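Local structure of uncharacterized protein lp_2219 (Lactobacillus plantarum, 3HFQ) at residues Asp147-Asn152 and Leu192-Asp197; Tyr200-Gly205 and Ile211-Tyr216; Ala204-Ser209 and Ser257-Asn262; Ala243-Ser248 and His252-Ser257. The protein is of unknown function but has the fold of the seven-bladed beta-propeller lactonase family, so it may hydrolyse a lactone. The protein carries 1 engineered substitution. All blocks are in the same frame, centred on the assembly; numbering follows the deposited sequence.

Contact 1 (Asp147-Asn152 and Leu192-Asp197); sequences DLTPDN and LVFSPD
Pro150 lies over one face of the Phe194 ring, and this pair supplies most of the buried surface. Pro150 CD is 3.4 Å from the centroid of the Phe194 ring and only 12° off the ring normal, a CH-pi contact over the centre of the face. CG of Pro150 comes in beside it, 3.5 Å from CD2 of Phe194, and the two side chains cross at about a right angle. The phenylalanine reaches this position because its first torsion (chi1 -81°) swings the ring to the amide side of its own backbone. Thr149 makes a different approach: it lies alongside Phe194 and points the same way, with its methyl CG2 3.9 Å from CZ, while its CA is 3.8 Å from CE1. In the seven-bladed propeller these residues sit just beyond, or at the end of, strands 143-148 and 189-194, each the first strand of a four-stranded blade, so the contact joins corresponding corners of two consecutive blades. The proline is held in place by its own loop. A type I turn runs from Thr149 to Asn152 and is closed by the bond from Asn152 N to Thr149 O (2.9 Å). Thr149 OG1, brought round by chi1 of 62°, donates to Asp151 OD1 at 2.6 Å and bridges the turn a second time. That same carboxylate oxygen is hydrogen-bonded to Tyr216 OH, and the Tyr216 ring meets Phe194 edge-to-face. Asp151 OD2 forms a salt bridge with Arg153 NE.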
# COMPACT_ATOMS: atom_id res chain seq x y z
N ASP A 147 0.63 -8.21 4.67
CA ASP A 147 2.08 -8.06 4.64
C ASP A 147 2.73 -8.55 5.94
O ASP A 147 2.06 -8.71 6.95
CB ASP A 147 2.47 -6.61 4.35
CG ASP A 147 3.63 -6.50 3.37
OD1 ASP A 147 4.54 -7.36 3.43
OD2 ASP A 147 3.64 -5.57 2.54
N LEU A 148 4.04 -8.77 5.88
CA LEU A 148 4.81 -9.30 7.01
C LEU A 148 5.04 -8.41 8.23
O LEU A 148 5.20 -7.20 8.12
CB LEU A 148 6.17 -9.78 6.49
CG LEU A 148 6.14 -10.90 5.45
CD1 LEU A 148 7.52 -11.07 4.84
CD2 LEU A 148 5.67 -12.20 6.10
N THR A 149 5.06 -9.04 9.40
CA THR A 149 5.31 -8.35 10.66
C THR A 149 6.81 -8.47 10.90
O THR A 149 7.49 -9.21 10.21
CB THR A 149 4.57 -9.02 11.84
OG1 THR A 149 5.05 -10.36 12.00
CG2 THR A 149 3.07 -9.04 11.60
N PRO A 150 7.34 -7.76 11.91
CA PRO A 150 8.77 -7.81 12.21
C PRO A 150 9.30 -9.23 12.43
O PRO A 150 10.44 -9.53 12.09
CB PRO A 150 8.89 -6.95 13.46
CG PRO A 150 7.82 -5.92 13.25
CD PRO A 150 6.66 -6.78 12.78
N ASP A 151 8.47 -10.10 13.00
CA ASP A 151 8.88 -11.48 13.27
C ASP A 151 8.35 -12.46 12.22
O ASP A 151 8.23 -13.66 12.46
CB ASP A 151 8.46 -11.90 14.68
CG ASP A 151 6.96 -11.82 14.90
OD1 ASP A 151 6.29 -11.03 14.21
OD2 ASP A 151 6.46 -12.54 15.79
N ASN A 152 8.05 -11.91 11.05
CA ASN A 152 7.59 -12.66 9.89
C ASN A 152 6.25 -13.40 9.95
O ASN A 152 6.07 -14.43 9.31
CB ASN A 152 8.70 -13.61 9.44
CG ASN A 152 9.90 -12.85 8.92
OD1 ASN A 152 9.83 -12.17 7.89
ND2 ASN A 152 11.02 -12.93 9.64
N LEU A 192 -1.16 -0.51 7.20
CA LEU A 192 -0.35 -0.24 8.38
C LEU A 192 1.12 -0.30 8.00
O LEU A 192 1.47 -0.76 6.90
CB LEU A 192 -0.65 -1.24 9.51
CG LEU A 192 -0.33 -2.73 9.40
CD1 LEU A 192 1.17 -2.98 9.45
CD2 LEU A 192 -1.00 -3.45 10.57
N VAL A 193 1.98 0.16 8.89
CA VAL A 193 3.42 0.14 8.67
C VAL A 193 4.09 -0.00 10.03
O VAL A 193 3.67 0.63 11.00
CB VAL A 193 3.91 1.43 7.95
CG1 VAL A 193 3.65 2.66 8.83
CG2 VAL A 193 5.38 1.31 7.60
N PHE A 194 5.12 -0.84 10.11
CA PHE A 194 5.84 -1.07 11.36
C PHE A 194 7.05 -0.16 11.51
O PHE A 194 7.64 0.28 10.52
CB PHE A 194 6.33 -2.52 11.45
CG PHE A 194 5.28 -3.49 11.91
CD1 PHE A 194 4.47 -4.14 10.99
CD2 PHE A 194 5.12 -3.77 13.26
CE1 PHE A 194 3.50 -5.06 11.42
CE2 PHE A 194 4.16 -4.68 13.70
CZ PHE A 194 3.35 -5.33 12.78
N SER A 195 7.41 0.11 12.76
CA SER A 195 8.57 0.94 13.07
C SER A 195 9.82 0.11 12.81
O SER A 195 9.76 -1.12 12.79
CB SER A 195 8.53 1.36 14.54
OG SER A 195 8.61 0.22 15.39
N PRO A 196 10.97 0.76 12.61
CA PRO A 196 12.24 0.08 12.35
C PRO A 196 12.63 -0.97 13.40
O PRO A 196 13.21 -2.00 13.05
CB PRO A 196 13.25 1.23 12.29
CG PRO A 196 12.42 2.37 11.78
CD PRO A 196 11.15 2.23 12.59
N ASP A 197 12.33 -0.72 14.67
CA ASP A 197 12.67 -1.69 15.71
C ASP A 197 11.59 -2.75 15.90
O ASP A 197 11.72 -3.62 16.76
CB ASP A 197 12.96 -0.99 17.05
CG ASP A 197 11.77 -0.22 17.60
OD1 ASP A 197 10.66 -0.31 17.02
OD2 ASP A 197 11.94 0.47 18.63

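Contact 2 (Tyr200-Gly205 and Ile211-Tyr216); sequences YAFLAG and IASLKY
Tyr200 and Lys215 slant across each other as a non-hydrogen-bonded pair of the antiparallel hairpin 200-205/211-216. The lysine touches with its aliphatic part: CD is 3.5 Å from CE1 of Tyr200. A straight first torsion (chi1 177°) followed by a bend at chi2 brings the chain past the ring. Its NZ is 5.4 Å from the centroid of the Tyr200 ring, at most a weak cation-pi attraction, and is instead hydrogen-bonded to Gln199 OE1 and weakly to the backbone O of Tyr216. Phe202 and Ser213, the next pair on this side of the sheet, meet edge-on: Ser213 OG lies near the plane of the ring, 3.6 Å from CD1 of Phe202, while hydrogen-bonded to Gly273 O. Further along, Phe202 CB approaches Ile211 CG2 at 4.3 Å. Ala201, Leu203, Ala212 and Leu214 point to the opposite face, where the closest side-chain approach is Leu203 CB to Leu214 CD1 (4.1 Å), a diagonal contact between successive pairs; Phe187, Leu192 and Phe223 pack against residues of this face. Two reciprocal pairs of backbone bonds, Ala201 with Leu214 and Leu203 with Ala212, fix the register; the straightest is Leu203 N to Ala212 O, 2.9 Å at 178°. These are the second and third strands of a propeller blade, running 159° apart. The mix implies that the main chain carries the polar pairing between the strands, while the side chains meet across it largely by apolar packing, Ser213 OG and Lys215 NZ finding their stronger polar partners in Gly273 and Gln199.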
# COMPACT_ATOMS: atom_id res chain seq x y z
N TYR A 200 6.47 -0.98 17.25
CA TYR A 200 5.23 -0.24 16.99
C TYR A 200 4.73 -0.36 15.56
O TYR A 200 5.50 -0.61 14.63
CB TYR A 200 5.44 1.25 17.30
CG TYR A 200 5.87 1.52 18.72
CD1 TYR A 200 4.92 1.72 19.72
CD2 TYR A 200 7.22 1.55 19.07
CE1 TYR A 200 5.30 1.92 21.05
CE2 TYR A 200 7.61 1.75 20.39
CZ TYR A 200 6.65 1.93 21.38
OH TYR A 200 7.03 2.11 22.69
N ALA A 201 3.42 -0.18 15.39
CA ALA A 201 2.81 -0.22 14.08
C ALA A 201 1.83 0.95 14.04
O ALA A 201 1.25 1.31 15.06
CB ALA A 201 2.06 -1.53 13.86
N PHE A 202 1.68 1.55 12.86
CA PHE A 202 0.78 2.68 12.70
C PHE A 202 -0.26 2.25 11.68
O PHE A 202 0.07 1.91 10.55
CB PHE A 202 1.58 3.90 12.25
CG PHE A 202 2.70 4.23 13.20
CD1 PHE A 202 2.45 4.92 14.39
CD2 PHE A 202 3.99 3.77 12.96
CE1 PHE A 202 3.47 5.14 15.32
CE2 PHE A 202 5.01 3.98 13.88
CZ PHE A 202 4.75 4.67 15.07
N LEU A 203 -1.52 2.26 12.11
CA LEU A 203 -2.63 1.81 11.29
C LEU A 203 -3.50 2.93 10.74
O LEU A 203 -4.01 3.76 11.50
CB LEU A 203 -3.48 0.85 12.13
CG LEU A 203 -4.79 0.29 11.58
CD1 LEU A 203 -4.52 -0.76 10.51
CD2 LEU A 203 -5.58 -0.31 12.73
N ALA A 204 -3.69 2.95 9.43
CA ALA A 204 -4.51 3.98 8.82
C ALA A 204 -5.97 3.56 8.80
O ALA A 204 -6.30 2.45 8.38
CB ALA A 204 -4.02 4.27 7.41
N GLY A 205 -6.83 4.45 9.28
CA GLY A 205 -8.26 4.19 9.29
C GLY A 205 -8.86 4.98 8.15
O GLY A 205 -9.04 6.19 8.25
N ILE A 211 -5.47 7.68 12.50
CA ILE A 211 -4.33 6.78 12.54
C ILE A 211 -4.26 6.27 13.97
O ILE A 211 -4.34 7.04 14.92
CB ILE A 211 -2.98 7.47 12.22
CG1 ILE A 211 -2.94 7.89 10.75
CG2 ILE A 211 -1.83 6.50 12.50
CD1 ILE A 211 -1.64 8.58 10.35
N ALA A 212 -4.13 4.96 14.11
CA ALA A 212 -4.03 4.36 15.43
C ALA A 212 -2.59 3.92 15.65
O ALA A 212 -2.00 3.27 14.78
CB ALA A 212 -4.97 3.15 15.53
N SER A 213 -2.01 4.29 16.79
CA SER A 213 -0.66 3.85 17.10
C SER A 213 -0.85 2.54 17.86
O SER A 213 -1.69 2.47 18.76
CB SER A 213 0.07 4.87 17.98
OG SER A 213 0.48 6.01 17.24
N LEU A 214 -0.09 1.52 17.49
CA LEU A 214 -0.21 0.22 18.14
C LEU A 214 1.14 -0.29 18.62
O LEU A 214 2.17 -0.02 17.99
CB LEU A 214 -0.77 -0.82 17.16
CG LEU A 214 -1.98 -0.46 16.30
CD1 LEU A 214 -2.18 -1.54 15.24
CD2 LEU A 214 -3.22 -0.30 17.17
N LYS A 215 1.13 -1.01 19.74
CA LYS A 215 2.35 -1.61 20.26
C LYS A 215 2.26 -3.07 19.83
O LYS A 215 1.23 -3.71 20.01
CB LYS A 215 2.38 -1.53 21.79
CG LYS A 215 3.60 -2.20 22.43
CD LYS A 215 4.87 -1.38 22.21
CE LYS A 215 6.11 -2.13 22.69
NZ LYS A 215 6.39 -3.33 21.86
N TYR A 216 3.33 -3.60 19.24
CA TYR A 216 3.35 -4.99 18.80
C TYR A 216 4.32 -5.79 19.65
O TYR A 216 5.42 -5.34 19.94
CB TYR A 216 3.77 -5.07 17.33
CG TYR A 216 3.80 -6.48 16.78
CD1 TYR A 216 2.63 -7.20 16.56
CD2 TYR A 216 5.01 -7.09 16.46
CE1 TYR A 216 2.65 -8.49 16.04
CE2 TYR A 216 5.05 -8.39 15.94
CZ TYR A 216 3.87 -9.08 15.73
OH TYR A 216 3.90 -10.35 15.19

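Contact 3 (Ala204-Ser209 and Ser257-Asn262); sequences AGELSS and SNRGYN. With PO4 (phosphate ion), chain C.
Glu206 and Arg259 meet in a salt bridge, OE1 to NH2 at 3.0 Å, that spans two consecutive blades of the propeller: Glu206 directly follows strand 200-205, and Arg259 ends strand 253-259, each the second strand of its blade. OE1 arrives at the edge of the guanidinium, near its plane, but the carboxylate is turned almost perpendicular to that plane (87°), so the pair is joined through a single oxygen. A phosphate ion, probably from the crystallisation liquor, occupies another part of the same edge. Its O2 takes hydrogen bonds from both NH1 of Arg259 (2.7 Å) and NH2 of Arg259 (3.0 Å), leaving NH2 shared between phosphate and carboxylate. O3 of the ion lies 2.6 Å from Glu206 OE1. His144 NE2 and Arg190 NE are also hydrogen-bonded to the phosphate, and Arg190 NE forms a salt bridge with Glu206 OE1 as well; such a cluster is consistent with a pocket suited to anions. Further out, the extended glutamate chain carries the carboxylate to the arginine, whose own chain bends at chi3. Arg259 NE is hydrogen-bonded to Gly241 O, which helps fix the rotation of the guanidinium. Beyond the arginine the chain turns back, and Gly260 N bonds to Asn262 OD1 at 2.9 Å, approaching from above the plane of that amide carbonyl.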
# COMPACT_ATOMS: atom_id res chain seq x y z
N ALA A 204 -3.69 2.95 9.43
CA ALA A 204 -4.51 3.98 8.82
C ALA A 204 -5.97 3.56 8.80
O ALA A 204 -6.30 2.45 8.38
CB ALA A 204 -4.02 4.27 7.41
N GLY A 205 -6.83 4.45 9.28
CA GLY A 205 -8.26 4.19 9.29
C GLY A 205 -8.86 4.98 8.15
O GLY A 205 -9.04 6.19 8.25
N GLU A 206 -9.15 4.29 7.05
CA GLU A 206 -9.70 4.94 5.88
C GLU A 206 -11.01 5.69 6.11
O GLU A 206 -11.09 6.89 5.86
CB GLU A 206 -9.94 3.91 4.76
CG GLU A 206 -10.60 4.53 3.53
CD GLU A 206 -10.98 3.50 2.47
OE1 GLU A 206 -10.11 2.70 2.08
OE2 GLU A 206 -12.15 3.51 2.03
N LEU A 207 -12.01 4.97 6.61
CA LEU A 207 -13.34 5.53 6.82
C LEU A 207 -13.48 6.62 7.88
O LEU A 207 -14.36 7.48 7.78
CB LEU A 207 -14.32 4.39 7.11
CG LEU A 207 -14.27 3.23 6.10
CD1 LEU A 207 -15.22 2.13 6.54
CD2 LEU A 207 -14.63 3.73 4.70
N SER A 208 -12.62 6.59 8.90
CA SER A 208 -12.68 7.58 9.97
C SER A 208 -11.60 8.65 9.87
O SER A 208 -11.55 9.56 10.70
CB SER A 208 -12.56 6.87 11.32
OG SER A 208 -11.33 6.16 11.39
N SER A 209 -10.76 8.56 8.84
CA SER A 209 -9.67 9.52 8.66
C SER A 209 -8.87 9.66 9.95
O SER A 209 -8.70 10.76 10.48
CB SER A 209 -10.23 10.89 8.25
OG SER A 209 -10.80 10.82 6.95
N SER A 257 -1.84 9.63 3.17
CA SER A 257 -2.52 10.37 2.12
C SER A 257 -4.03 10.43 2.38
O SER A 257 -4.62 9.48 2.91
CB SER A 257 -2.24 9.75 0.74
OG SER A 257 -2.72 8.42 0.66
N ASN A 258 -4.63 11.56 2.02
CA ASN A 258 -6.06 11.79 2.22
C ASN A 258 -6.78 11.99 0.89
O ASN A 258 -6.45 12.90 0.13
CB ASN A 258 -6.28 13.03 3.09
CG ASN A 258 -5.79 12.84 4.52
OD1 ASN A 258 -4.85 13.51 4.96
ND2 ASN A 258 -6.42 11.93 5.24
N ARG A 259 -7.76 11.13 0.61
CA ARG A 259 -8.56 11.24 -0.61
C ARG A 259 -9.81 12.04 -0.30
O ARG A 259 -10.71 11.57 0.41
CB ARG A 259 -8.94 9.86 -1.12
CG ARG A 259 -7.78 9.05 -1.65
CD ARG A 259 -8.22 7.62 -1.92
NE ARG A 259 -8.51 6.92 -0.67
CZ ARG A 259 -8.85 5.64 -0.60
NH1 ARG A 259 -8.95 4.92 -1.71
NH2 ARG A 259 -9.07 5.07 0.59
N GLY A 260 -9.88 13.25 -0.83
CA GLY A 260 -11.00 14.14 -0.57
C GLY A 260 -10.39 15.47 -0.17
O GLY A 260 -10.54 16.46 -0.87
N TYR A 261 -9.71 15.48 0.97
CA TYR A 261 -9.04 16.70 1.42
C TYR A 261 -7.81 16.84 0.53
O TYR A 261 -7.21 17.91 0.43
CB TYR A 261 -8.63 16.57 2.90
CG TYR A 261 -8.19 17.88 3.52
CD1 TYR A 261 -9.04 18.98 3.53
CD2 TYR A 261 -6.92 18.01 4.08
CE1 TYR A 261 -8.63 20.19 4.09
CE2 TYR A 261 -6.50 19.22 4.63
CZ TYR A 261 -7.37 20.30 4.64
OH TYR A 261 -6.96 21.49 5.19
N ASN A 262 -7.46 15.74 -0.12
CA ASN A 262 -6.34 15.66 -1.05
C ASN A 262 -5.01 16.23 -0.57
O ASN A 262 -4.47 17.18 -1.16
CB ASN A 262 -6.73 16.31 -2.39
CG ASN A 262 -7.93 15.63 -3.03
OD1 ASN A 262 -8.13 14.43 -2.87
ND2 ASN A 262 -8.72 16.40 -3.77
P PO4 C . -10.48 1.57 -1.05
O1 PO4 C . -11.54 2.47 -1.79
O2 PO4 C . -9.18 2.42 -0.77
O3 PO4 C . -11.08 1.04 0.31
O4 PO4 C . -10.10 0.34 -1.97

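Contact 4 (Ala243-Ser248 and His252-Ser257); sequences AAIRLS and HFLYVS
Strands 243-247 and 253-257 run antiparallel, 167° apart and 4.6 Å between axes, as the hairpin of the first two strands of a propeller blade. Arg246 and Tyr255 form the reciprocal hydrogen-bonded pair in the middle, with Tyr255 N to Arg246 O at 2.8 Å. At one end the regular pairing gives way: Ala243 and Ala244 both bond to Ser257, whose N bonds to Ala244 O while its O accepts from Ala243 N. The side chain of Ser257 joins in, OG accepting from Ala244 N at 3.1 Å as well as being hydrogen-bonded to Pro288 O. Between the ends, Ile245, Leu247 and Leu254 gather on one face. Leu254 CD1 fits between Ile245 CG1 (3.8 Å) and Leu247 CD1 (3.9 Å), and the Ile245 and Leu254 chains cross at a slant; Val193 of the preceding blade packs on all three. On the other face the Tyr255 ring turns its edge to Arg246 O, and its OH is hydrogen-bonded to Gly320 O and Arg315 NE. Near the turn Ser248 OG, folded over its own main chain (chi1 57°) and hydrogen-bonded to Asp250 OD2, accepts a hydrogen bond from Phe253 N at 3.1 Å.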
# COMPACT_ATOMS: atom_id res chain seq x y z
N ALA A 243 -5.66 6.76 2.86
CA ALA A 243 -5.26 5.65 2.01
C ALA A 243 -3.92 4.99 2.35
O ALA A 243 -3.88 4.00 3.08
CB ALA A 243 -5.25 6.10 0.54
N ALA A 244 -2.84 5.53 1.80
CA ALA A 244 -1.51 4.99 2.02
C ALA A 244 -0.85 5.56 3.26
O ALA A 244 -1.15 6.68 3.67
CB ALA A 244 -0.63 5.25 0.81
N ILE A 245 0.05 4.78 3.86
CA ILE A 245 0.76 5.22 5.05
C ILE A 245 2.21 4.75 4.96
O ILE A 245 2.48 3.59 4.65
CB ILE A 245 0.07 4.68 6.34
CG1 ILE A 245 0.75 5.24 7.59
CG2 ILE A 245 0.06 3.17 6.34
CD1 ILE A 245 -0.07 5.06 8.86
N ARG A 246 3.15 5.67 5.19
CA ARG A 246 4.57 5.36 5.09
C ARG A 246 5.36 5.90 6.28
O ARG A 246 4.95 6.88 6.91
CB ARG A 246 5.16 5.98 3.82
CG ARG A 246 4.40 5.65 2.55
CD ARG A 246 4.65 4.22 2.11
NE ARG A 246 4.07 3.99 0.79
CZ ARG A 246 4.10 2.82 0.15
NH1 ARG A 246 4.68 1.77 0.72
NH2 ARG A 246 3.55 2.72 -1.05
N LEU A 247 6.49 5.28 6.57
CA LEU A 247 7.33 5.71 7.69
C LEU A 247 8.76 5.85 7.19
O LEU A 247 9.26 5.00 6.46
CB LEU A 247 7.27 4.67 8.81
CG LEU A 247 7.98 4.98 10.13
CD1 LEU A 247 7.25 6.10 10.86
CD2 LEU A 247 8.00 3.73 10.99
N SER A 248 9.43 6.93 7.58
CA SER A 248 10.81 7.14 7.16
C SER A 248 11.69 6.02 7.72
O SER A 248 11.34 5.39 8.71
CB SER A 248 11.32 8.50 7.64
OG SER A 248 11.21 8.63 9.04
N HIS A 252 11.34 8.34 12.32
CA HIS A 252 10.98 9.62 12.93
C HIS A 252 9.76 10.32 12.34
O HIS A 252 9.13 11.14 13.01
CB HIS A 252 12.17 10.57 12.85
CG HIS A 252 13.34 10.13 13.67
ND1 HIS A 252 14.65 10.30 13.24
CD2 HIS A 252 13.42 9.55 14.89
CE1 HIS A 252 15.47 9.84 14.17
NE2 HIS A 252 14.75 9.38 15.18
N PHE A 253 9.42 10.01 11.09
CA PHE A 253 8.29 10.67 10.46
C PHE A 253 7.31 9.74 9.78
O PHE A 253 7.70 8.83 9.05
CB PHE A 253 8.81 11.72 9.48
CG PHE A 253 9.61 12.81 10.13
CD1 PHE A 253 8.97 13.82 10.83
CD2 PHE A 253 11.00 12.78 10.11
CE1 PHE A 253 9.70 14.80 11.50
CE2 PHE A 253 11.74 13.76 10.77
CZ PHE A 253 11.09 14.77 11.47
N LEU A 254 6.02 9.97 10.04
CA LEU A 254 4.94 9.17 9.47
C LEU A 254 4.17 10.01 8.46
O LEU A 254 3.92 11.20 8.68
CB LEU A 254 3.99 8.71 10.58
CG LEU A 254 2.88 7.71 10.23
CD1 LEU A 254 3.49 6.34 9.95
CD2 LEU A 254 1.90 7.61 11.38
N TYR A 255 3.80 9.39 7.34
CA TYR A 255 3.07 10.09 6.29
C TYR A 255 1.80 9.32 5.92
O TYR A 255 1.79 8.10 5.91
CB TYR A 255 3.95 10.26 5.05
CG TYR A 255 5.26 10.98 5.31
CD1 TYR A 255 6.32 10.35 5.97
CD2 TYR A 255 5.43 12.32 4.94
CE1 TYR A 255 7.50 11.03 6.27
CE2 TYR A 255 6.60 13.01 5.23
CZ TYR A 255 7.63 12.36 5.90
OH TYR A 255 8.78 13.05 6.24
N VAL A 256 0.72 10.05 5.63
CA VAL A 256 -0.53 9.41 5.21
C VAL A 256 -1.20 10.27 4.15
O VAL A 256 -1.12 11.50 4.19
CB VAL A 256 -1.49 9.21 6.42
CG1 VAL A 256 -1.94 10.55 6.98
CG2 VAL A 256 -2.69 8.38 5.99
N SER A 257 -1.84 9.63 3.17
CA SER A 257 -2.52 10.37 2.12
C SER A 257 -4.03 10.43 2.38
O SER A 257 -4.62 9.48 2.91
CB SER A 257 -2.24 9.75 0.74
OG SER A 257 -2.72 8.42 0.66

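In the fold
Contacts 2 and 4 are buried hairpins, one inside each of two consecutive blades, held by main-chain bonds and apolar side chains. Contacts 1 and 3 instead bridge blades and are only partly buried: contact 1 relies on proline-aromatic packing, contact 3 on charge and a bound phosphate. Strand 200-205 serves contacts 2 and 3, and strand 253-259 serves contacts 3 and 4, so the salt bridge ties together the blades that house the two hairpins. Between those hairpins the interface is apolar, with Phe202 CB 3.8 Å from Leu254 CD2. Contacts 1 and 2 meet through the main chain, Ser195 N to Tyr200 O at 2.8 Å, a probable hydrogen bond, whereas contacts 1 and 4 meet by packing of Leu247 on Ser195 and Pro196.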